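Local coordinates for fimbrial subunit type 1 (Actinomyces oris, PDB 3UXF), which forms the shaft of type 1 fimbriae as their major subunit, a cell-wall-anchored surface protein built of beta-sandwich domains, at residues P73-V86 with L110-G124. Sequence-based numbering, arbitrary orientation.
Sequences PVSDVEFTITKLNV and LKSTTVQKITTGANG
Thr120 plugs its hydroxyl into the bend at residues 74-77: a chi1 of 61° sets OG1 between its own backbone N and carbonyl carbon, where it donates to Val74 O at 2.8 Å, in the carbonyl plane on a lone pair, and accepts Val77 N at 3.0 Å. Backbone bonds from Asp76 N to Thr120 O and from Thr120 N to Val77 O clamp the same buried residue. From here strands 78-84 and 114-119 run antiparallel, paired through Phe79 with Ile118 and Ile81 with Gln116. At the far end a beta bulge shifts the register by two, and Lys83 O takes both Ser112 N and, from above the carbonyl plane, Ser112 OG at 2.8 Å. That hydroxyl also receives Thr114 N in an ST turn, pinning the corner at Thr113.

The face bearing Glu78, Thr80, Val115 and Lys117 is the solvent side. Its one tight spot is Thr80 CG2 on Val115 CG1, 3.4 Å. Lys117 runs alongside Thr80 and bends farther out to a long salt bridge, NZ to Glu78 OE2 at 4.0 Å; a water donating to OE2 accepts weakly from NZ. Glu78 OE1 and Thr80 OG1 both hydrogen-bond Thr143 OG1.

On the other face Phe79, Ile81 and Ile118 pack on strand 125-128 of the facing sheet. Strand 114-119 is an outer strand of its four-stranded antiparallel sheet, strand 136-144 flanks 78-84, and helix 91-99 touches Val86 and Leu110.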
ATOM      1  N   PRO A  73      16.721  -1.412   9.072  1.00 26.10           N
ATOM      2  CA  PRO A  73      16.736  -2.390  10.162  1.00 22.23           C
ATOM      3  C   PRO A  73      15.401  -2.437  10.867  1.00 23.84           C
ATOM      4  O   PRO A  73      14.655  -1.438  10.913  1.00 23.46           O
ATOM      5  CB  PRO A  73      17.823  -1.858  11.096  1.00 24.17           C
ATOM      6  CG  PRO A  73      17.872  -0.370  10.800  1.00 27.20           C
ATOM      7  CD  PRO A  73      17.649  -0.298   9.314  1.00 28.80           C
ATOM      8  N   VAL A  74      15.068  -3.608  11.385  1.00 18.59           N
ATOM      9  CA  VAL A  74      13.831  -3.787  12.130  1.00 17.47           C
ATOM     10  C   VAL A  74      14.127  -4.216  13.556  1.00 20.57           C
ATOM     11  O   VAL A  74      14.771  -5.254  13.760  1.00 18.62           O
ATOM     12  CB  VAL A  74      12.953  -4.844  11.475  1.00 19.31           C
ATOM     13  CG1 VAL A  74      11.603  -4.973  12.186  1.00 20.26           C
ATOM     14  CG2 VAL A  74      12.792  -4.517   9.983  1.00 22.85           C
ATOM     15  N   SER A  75      13.668  -3.435  14.534  1.00 21.74           N
ATOM     16  CA  SER A  75      13.905  -3.740  15.944  1.00 21.98           C
ATOM     17  C   SER A  75      12.816  -4.614  16.509  1.00 20.17           C
ATOM     18  O   SER A  75      11.747  -4.745  15.927  1.00 21.41           O
ATOM     19  CB  SER A  75      13.982  -2.445  16.766  1.00 27.44           C
ATOM     20  OG  SER A  75      12.698  -1.847  16.862  1.00 28.76           O
ATOM     21  N   ASP A  76      13.097  -5.230  17.662  1.00 19.75           N
ATOM     22  CA  ASP A  76      12.114  -5.979  18.411  1.00 18.37           C
ATOM     23  C   ASP A  76      11.615  -7.250  17.739  1.00 19.62           C
ATOM     24  O   ASP A  76      10.497  -7.685  17.991  1.00 20.63           O
ATOM     25  CB  ASP A  76      10.918  -5.088  18.833  1.00 21.36           C
ATOM     26  CG  ASP A  76      10.283  -5.562  20.109  1.00 32.73           C
ATOM     27  OD1 ASP A  76      11.021  -6.117  20.965  1.00 32.57           O
ATOM     28  OD2 ASP A  76       9.047  -5.436  20.253  1.00 35.75           O
ATOM     29  N   VAL A  77      12.482  -7.888  16.956  1.00 16.28           N
ATOM     30  CA  VAL A  77      12.152  -9.153  16.336  1.00 16.22           C
ATOM     31  C   VAL A  77      12.967 -10.234  17.042  1.00 15.79           C
ATOM     32  O   VAL A  77      14.160 -10.070  17.189  1.00 18.93           O
ATOM     33  CB  VAL A  77      12.531  -9.140  14.859  1.00 16.55           C
ATOM     34  CG1 VAL A  77      12.299 -10.488  14.252  1.00 17.62           C
ATOM     35  CG2 VAL A  77      11.686  -8.075  14.120  1.00 17.99           C
ATOM     36  N   GLU A  78      12.316 -11.299  17.469  1.00 14.84           N
ATOM     37  CA  GLU A  78      13.048 -12.379  18.157  1.00 16.16           C
ATOM     38  C   GLU A  78      13.408 -13.484  17.176  1.00 17.27           C
ATOM     39  O   GLU A  78      12.546 -13.951  16.424  1.00 16.38           O
ATOM     40  CB  GLU A  78      12.175 -12.965  19.255  1.00 18.12           C
ATOM     41  CG  GLU A  78      12.877 -14.040  20.034  1.00 18.06           C
ATOM     42  CD  GLU A  78      11.916 -14.754  20.965  1.00 22.74           C
ATOM     43  OE1 GLU A  78      11.220 -15.696  20.533  1.00 22.47           O
ATOM     44  OE2 GLU A  78      11.845 -14.340  22.144  1.00 30.54           O
ATOM     45  N   PHE A  79      14.670 -13.925  17.193  1.00 15.12           N
ATOM     46  CA  PHE A  79      15.104 -15.115  16.468  1.00 16.24           C
ATOM     47  C   PHE A  79      15.476 -16.190  17.445  1.00 15.83           C
ATOM     48  O   PHE A  79      16.058 -15.899  18.481  1.00 17.44           O
ATOM     49  CB  PHE A  79      16.303 -14.810  15.564  1.00 13.52           C
ATOM     50  CG  PHE A  79      15.905 -14.087  14.309  1.00 12.88           C
ATOM     51  CD1 PHE A  79      15.529 -14.803  13.206  1.00 15.55           C
ATOM     52  CD2 PHE A  79      15.880 -12.705  14.263  1.00 16.10           C
ATOM     53  CE1 PHE A  79      15.117 -14.153  12.022  1.00 14.30           C
ATOM     54  CE2 PHE A  79      15.455 -12.054  13.099  1.00 15.00           C
ATOM     55  CZ  PHE A  79      15.121 -12.792  11.970  1.00 16.27           C
ATOM     56  N   THR A  80      15.094 -17.408  17.117  1.00 13.93           N
ATOM     57  CA  THR A  80      15.507 -18.577  17.875  1.00 13.39           C
ATOM     58  C   THR A  80      16.415 -19.423  16.986  1.00 17.38           C
ATOM     59  O   THR A  80      16.119 -19.643  15.819  1.00 16.54           O
ATOM     60  CB  THR A  80      14.304 -19.391  18.288  1.00 15.88           C
ATOM     61  OG1 THR A  80      13.533 -18.621  19.208  1.00 17.80           O
ATOM     62  CG2 THR A  80      14.752 -20.689  18.962  1.00 17.50           C
ATOM     63  N   ILE A  81      17.520 -19.909  17.538  1.00 14.24           N
ATOM     64  CA  ILE A  81      18.313 -20.892  16.821  1.00 14.95           C
ATOM     65  C   ILE A  81      18.216 -22.234  17.534  1.00 13.45           C
ATOM     66  O   ILE A  81      18.253 -22.285  18.772  1.00 15.96           O
ATOM     67  CB  ILE A  81      19.780 -20.430  16.634  1.00 12.85           C
ATOM     68  CG1 ILE A  81      20.507 -20.266  17.976  1.00 15.18           C
ATOM     69  CG2 ILE A  81      19.799 -19.106  15.890  1.00 16.77           C
ATOM     70  CD1 ILE A  81      22.014 -19.966  17.818  1.00 13.04           C
ATOM     71  N   THR A  82      18.092 -23.314  16.767  1.00 13.89           N
ATOM     72  CA  THR A  82      18.047 -24.641  17.374  1.00 13.17           C
ATOM     73  C   THR A  82      19.157 -25.501  16.776  1.00 12.88           C
ATOM     74  O   THR A  82      19.225 -25.646  15.554  1.00 13.16           O
ATOM     75  CB  THR A  82      16.705 -25.316  17.108  1.00 16.68           C
ATOM     76  OG1 THR A  82      15.663 -24.485  17.637  1.00 18.06           O
ATOM     77  CG2 THR A  82      16.664 -26.695  17.766  1.00 18.19           C
ATOM     78  N   LYS A  83      20.056 -26.052  17.607  1.00 13.53           N
ATOM     79  CA  LYS A  83      21.126 -26.892  17.068  1.00 13.52           C
ATOM     80  C   LYS A  83      20.593 -28.201  16.495  1.00 13.72           C
ATOM     81  O   LYS A  83      19.699 -28.814  17.082  1.00 18.05           O
ATOM     82  CB  LYS A  83      22.190 -27.205  18.140  1.00 14.79           C
ATOM     83  CG  LYS A  83      23.475 -27.808  17.562  1.00 16.69           C
ATOM     84  CD  LYS A  83      24.568 -27.911  18.658  1.00 18.96           C
ATOM     85  CE  LYS A  83      25.363 -29.213  18.598  1.00 30.90           C
ATOM     86  NZ  LYS A  83      26.077 -29.514  17.351  1.00 27.49           N
ATOM     87  N   LEU A  84      21.102 -28.590  15.334  1.00 14.53           N
ATOM     88  CA  LEU A  84      20.639 -29.818  14.690  1.00 14.59           C
ATOM     89  C   LEU A  84      21.549 -30.947  15.101  1.00 16.92           C
ATOM     90  O   LEU A  84      22.723 -30.733  15.463  1.00 16.38           O
ATOM     91  CB  LEU A  84      20.623 -29.678  13.175  1.00 13.26           C
ATOM     92  CG  LEU A  84      19.759 -28.517  12.652  1.00 14.61           C
ATOM     93  CD1 LEU A  84      19.672 -28.577  11.137  1.00 18.94           C
ATOM     94  CD2 LEU A  84      18.351 -28.513  13.286  1.00 16.26           C
ATOM     95  N   ASN A  85      21.009 -32.162  15.047  1.00 14.96           N
ATOM     96  CA  ASN A  85      21.779 -33.333  15.453  1.00 16.95           C
ATOM     97  C   ASN A  85      22.610 -33.852  14.288  1.00 18.76           C
ATOM     98  O   ASN A  85      22.375 -34.944  13.747  1.00 19.49           O
ATOM     99  CB  ASN A  85      20.822 -34.408  15.948  1.00 15.60           C
ATOM    100  CG  ASN A  85      20.251 -34.085  17.321  1.00 23.27           C
ATOM    101  OD1 ASN A  85      19.079 -34.358  17.604  1.00 23.57           O
ATOM    102  ND2 ASN A  85      21.082 -33.500  18.180  1.00 24.59           N
ATOM    103  N   VAL A  86      23.574 -33.029  13.883  1.00 16.54           N
ATOM    104  CA  VAL A  86      24.598 -33.419  12.926  1.00 16.83           C
ATOM    105  C   VAL A  86      25.930 -32.967  13.492  1.00 14.97           C
ATOM    106  O   VAL A  86      26.038 -31.913  14.132  1.00 16.56           O
ATOM    107  CB  VAL A  86      24.410 -32.792  11.514  1.00 17.14           C
ATOM    108  CG1 VAL A  86      23.159 -33.372  10.815  1.00 17.69           C
ATOM    109  CG2 VAL A  86      24.345 -31.278  11.604  1.00 17.15           C
ATOM    110  N   LEU A 110      15.743 -32.999  12.559  1.00 18.67           N
ATOM    111  CA  LEU A 110      17.057 -33.135  13.219  1.00 19.03           C
ATOM    112  C   LEU A 110      17.236 -32.229  14.439  1.00 19.30           C
ATOM    113  O   LEU A 110      18.320 -32.182  15.033  1.00 18.74           O
ATOM    114  CB  LEU A 110      18.174 -32.859  12.212  1.00 19.76           C
ATOM    115  CG  LEU A 110      18.356 -33.856  11.081  1.00 22.99           C
ATOM    116  CD1 LEU A 110      19.160 -33.194   9.984  1.00 25.05           C
ATOM    117  CD2 LEU A 110      19.020 -35.128  11.562  1.00 26.63           C
ATOM    118  N   LYS A 111      16.176 -31.531  14.848  1.00 17.70           N
ATOM    119  CA  LYS A 111      16.300 -30.579  15.949  1.00 16.56           C
ATOM    120  C   LYS A 111      16.664 -31.226  17.253  1.00 20.18           C
ATOM    121  O   LYS A 111      16.042 -32.222  17.630  1.00 21.56           O
ATOM    122  CB  LYS A 111      15.012 -29.766  16.148  1.00 20.03           C
ATOM    123  CG  LYS A 111      14.808 -28.693  15.097  1.00 21.71           C
ATOM    124  CD  LYS A 111      13.629 -27.780  15.427  1.00 29.77           C
ATOM    125  CE  LYS A 111      12.311 -28.419  15.029  1.00 34.82           C
ATOM    126  NZ  LYS A 111      11.176 -27.498  15.372  1.00 36.21           N
ATOM    127  N   SER A 112      17.642 -30.641  17.948  1.00 17.99           N
ATOM    128  CA  SER A 112      17.986 -31.036  19.316  1.00 19.84           C
ATOM    129  C   SER A 112      17.168 -30.181  20.269  1.00 21.15           C
ATOM    130  O   SER A 112      16.383 -29.348  19.832  1.00 21.64           O
ATOM    131  CB  SER A 112      19.484 -30.818  19.591  1.00 21.11           C
ATOM    132  OG  SER A 112      19.787 -29.442  19.778  1.00 18.27           O
ATOM    133  N   THR A 113      17.403 -30.355  21.569  1.00 22.24           N
ATOM    134  CA  THR A 113      16.815 -29.492  22.571  1.00 22.27           C
ATOM    135  C   THR A 113      17.715 -28.300  22.914  1.00 22.64           C
ATOM    136  O   THR A 113      17.404 -27.531  23.820  1.00 25.24           O
ATOM    137  CB  THR A 113      16.519 -30.263  23.869  1.00 27.64           C
ATOM    138  OG1 THR A 113      17.718 -30.898  24.318  1.00 26.99           O
ATOM    139  CG2 THR A 113      15.469 -31.310  23.605  1.00 31.59           C
ATOM    140  N   THR A 114      18.820 -28.141  22.184  1.00 18.16           N
ATOM    141  CA  THR A 114      19.715 -27.018  22.413  1.00 19.23           C
ATOM    142  C   THR A 114      19.225 -25.783  21.654  1.00 16.49           C
ATOM    143  O   THR A 114      19.279 -25.751  20.424  1.00 18.25           O
ATOM    144  CB  THR A 114      21.130 -27.372  21.956  1.00 19.44           C
ATOM    145  OG1 THR A 114      21.605 -28.464  22.764  1.00 21.92           O
ATOM    146  CG2 THR A 114      22.076 -26.199  22.112  1.00 17.51           C
ATOM    147  N   VAL A 115      18.740 -24.798  22.399  1.00 16.14           N
ATOM    148  CA  VAL A 115      18.051 -23.626  21.830  1.00 18.46           C
ATOM    149  C   VAL A 115      18.583 -22.311  22.430  1.00 19.42           C
ATOM    150  O   VAL A 115      18.910 -22.265  23.607  1.00 19.70           O
ATOM    151  CB  VAL A 115      16.540 -23.738  22.160  1.00 21.27           C
ATOM    152  CG1 VAL A 115      15.776 -22.570  21.611  1.00 21.11           C
ATOM    153  CG2 VAL A 115      15.982 -25.033  21.614  1.00 22.35           C
ATOM    154  N   GLN A 116      18.697 -21.249  21.625  1.00 16.83           N
ATOM    155  CA  GLN A 116      19.041 -19.933  22.123  1.00 15.42           C
ATOM    156  C   GLN A 116      18.174 -18.918  21.400  1.00 17.86           C
ATOM    157  O   GLN A 116      17.762 -19.170  20.263  1.00 16.78           O
ATOM    158  CB  GLN A 116      20.507 -19.607  21.826  1.00 16.47           C
ATOM    159  CG  GLN A 116      21.490 -20.336  22.763  1.00 18.99           C
ATOM    160  CD  GLN A 116      21.334 -19.905  24.219  1.00 18.86           C
ATOM    161  OE1 GLN A 116      21.070 -18.731  24.535  1.00 24.73           O
ATOM    162  NE2 GLN A 116      21.511 -20.857  25.108  1.00 27.95           N
ATOM    163  N   LYS A 117      17.910 -17.791  22.054  1.00 17.01           N
ATOM    164  CA  LYS A 117      17.097 -16.729  21.471  1.00 18.75           C
ATOM    165  C   LYS A 117      17.733 -15.361  21.662  1.00 21.78           C
ATOM    166  O   LYS A 117      18.457 -15.127  22.625  1.00 22.67           O
ATOM    167  CB  LYS A 117      15.702 -16.697  22.098  1.00 25.19           C
ATOM    168  CG  LYS A 117      15.024 -18.035  22.252  1.00 27.25           C
ATOM    169  CD  LYS A 117      13.714 -17.878  23.012  1.00 33.30           C
ATOM    170  CE  LYS A 117      13.952 -17.736  24.509  1.00 39.35           C
ATOM    171  NZ  LYS A 117      13.722 -16.349  24.999  1.00 41.90           N
ATOM    172  N   ILE A 118      17.429 -14.457  20.739  1.00 18.67           N
ATOM    173  CA  ILE A 118      17.892 -13.078  20.802  1.00 17.57           C
ATOM    174  C   ILE A 118      16.864 -12.183  20.122  1.00 21.72           C
ATOM    175  O   ILE A 118      16.242 -12.580  19.143  1.00 20.26           O
ATOM    176  CB  ILE A 118      19.233 -12.890  20.089  1.00 21.50           C
ATOM    177  CG1 ILE A 118      20.383 -13.356  20.977  1.00 22.76           C
ATOM    178  CG2 ILE A 118      19.432 -11.432  19.719  1.00 25.30           C
ATOM    179  CD1 ILE A 118      21.589 -12.459  20.910  1.00 25.68           C
ATOM    180  N   THR A 119      16.690 -10.974  20.646  1.00 20.54           N
ATOM    181  CA  THR A 119      15.760 -10.016  20.059  1.00 20.82           C
ATOM    182  C   THR A 119      16.547  -8.854  19.475  1.00 25.37           C
ATOM    183  O   THR A 119      17.488  -8.366  20.096  1.00 27.22           O
ATOM    184  CB  THR A 119      14.750  -9.500  21.092  1.00 20.75           C
ATOM    185  OG1 THR A 119      13.952 -10.590  21.564  1.00 25.22           O
ATOM    186  CG2 THR A 119      13.844  -8.454  20.467  1.00 23.98           C
ATOM    187  N   THR A 120      16.177  -8.412  18.277  1.00 19.30           N
ATOM    188  CA  THR A 120      16.934  -7.366  17.628  1.00 17.49           C
ATOM    189  C   THR A 120      16.685  -6.018  18.301  1.00 19.75           C
ATOM    190  O   THR A 120      15.604  -5.758  18.860  1.00 21.18           O
ATOM    191  CB  THR A 120      16.538  -7.213  16.147  1.00 18.73           C
ATOM    192  OG1 THR A 120      15.145  -6.851  16.068  1.00 19.70           O
ATOM    193  CG2 THR A 120      16.762  -8.515  15.371  1.00 16.23           C
ATOM    194  N   GLY A 121      17.698  -5.175  18.218  1.00 22.09           N
ATOM    195  CA  GLY A 121      17.605  -3.808  18.679  1.00 23.27           C
ATOM    196  C   GLY A 121      17.472  -2.888  17.479  1.00 25.49           C
ATOM    197  O   GLY A 121      17.078  -3.322  16.395  1.00 22.40           O
ATOM    198  N   ALA A 122      17.820  -1.619  17.674  1.00 26.38           N
ATOM    199  CA  ALA A 122      17.618  -0.587  16.666  1.00 27.23           C
ATOM    200  C   ALA A 122      18.272  -0.912  15.338  1.00 26.03           C
ATOM    201  O   ALA A 122      17.742  -0.541  14.270  1.00 23.47           O
ATOM    202  CB  ALA A 122      18.143   0.746  17.173  1.00 28.05           C
ATOM    203  N   ASN A 123      19.422  -1.585  15.390  1.00 23.60           N
ATOM    204  CA  ASN A 123      20.183  -1.865  14.184  1.00 25.44           C
ATOM    205  C   ASN A 123      19.780  -3.168  13.493  1.00 19.37           C
ATOM    206  O   ASN A 123      20.381  -3.521  12.500  1.00 21.73           O
ATOM    207  CB  ASN A 123      21.681  -1.880  14.465  1.00 26.64           C
ATOM    208  CG  ASN A 123      22.077  -2.942  15.492  1.00 25.01           C
ATOM    209  OD1 ASN A 123      21.260  -3.789  15.911  1.00 22.23           O
ATOM    210  ND2 ASN A 123      23.341  -2.891  15.922  1.00 30.37           N
ATOM    211  N   GLY A 124      18.737  -3.819  14.014  1.00 21.46           N
ATOM    212  CA  GLY A 124      18.117  -4.965  13.366  1.00 17.54           C
ATOM    213  C   GLY A 124      18.950  -6.237  13.508  1.00 17.92           C
ATOM    214  O   GLY A 124      18.598  -7.234  12.904  1.00 17.53           O
TER
HETATM  215  O   HOH W   1      13.277 -13.381  24.015  1.00 36.59           O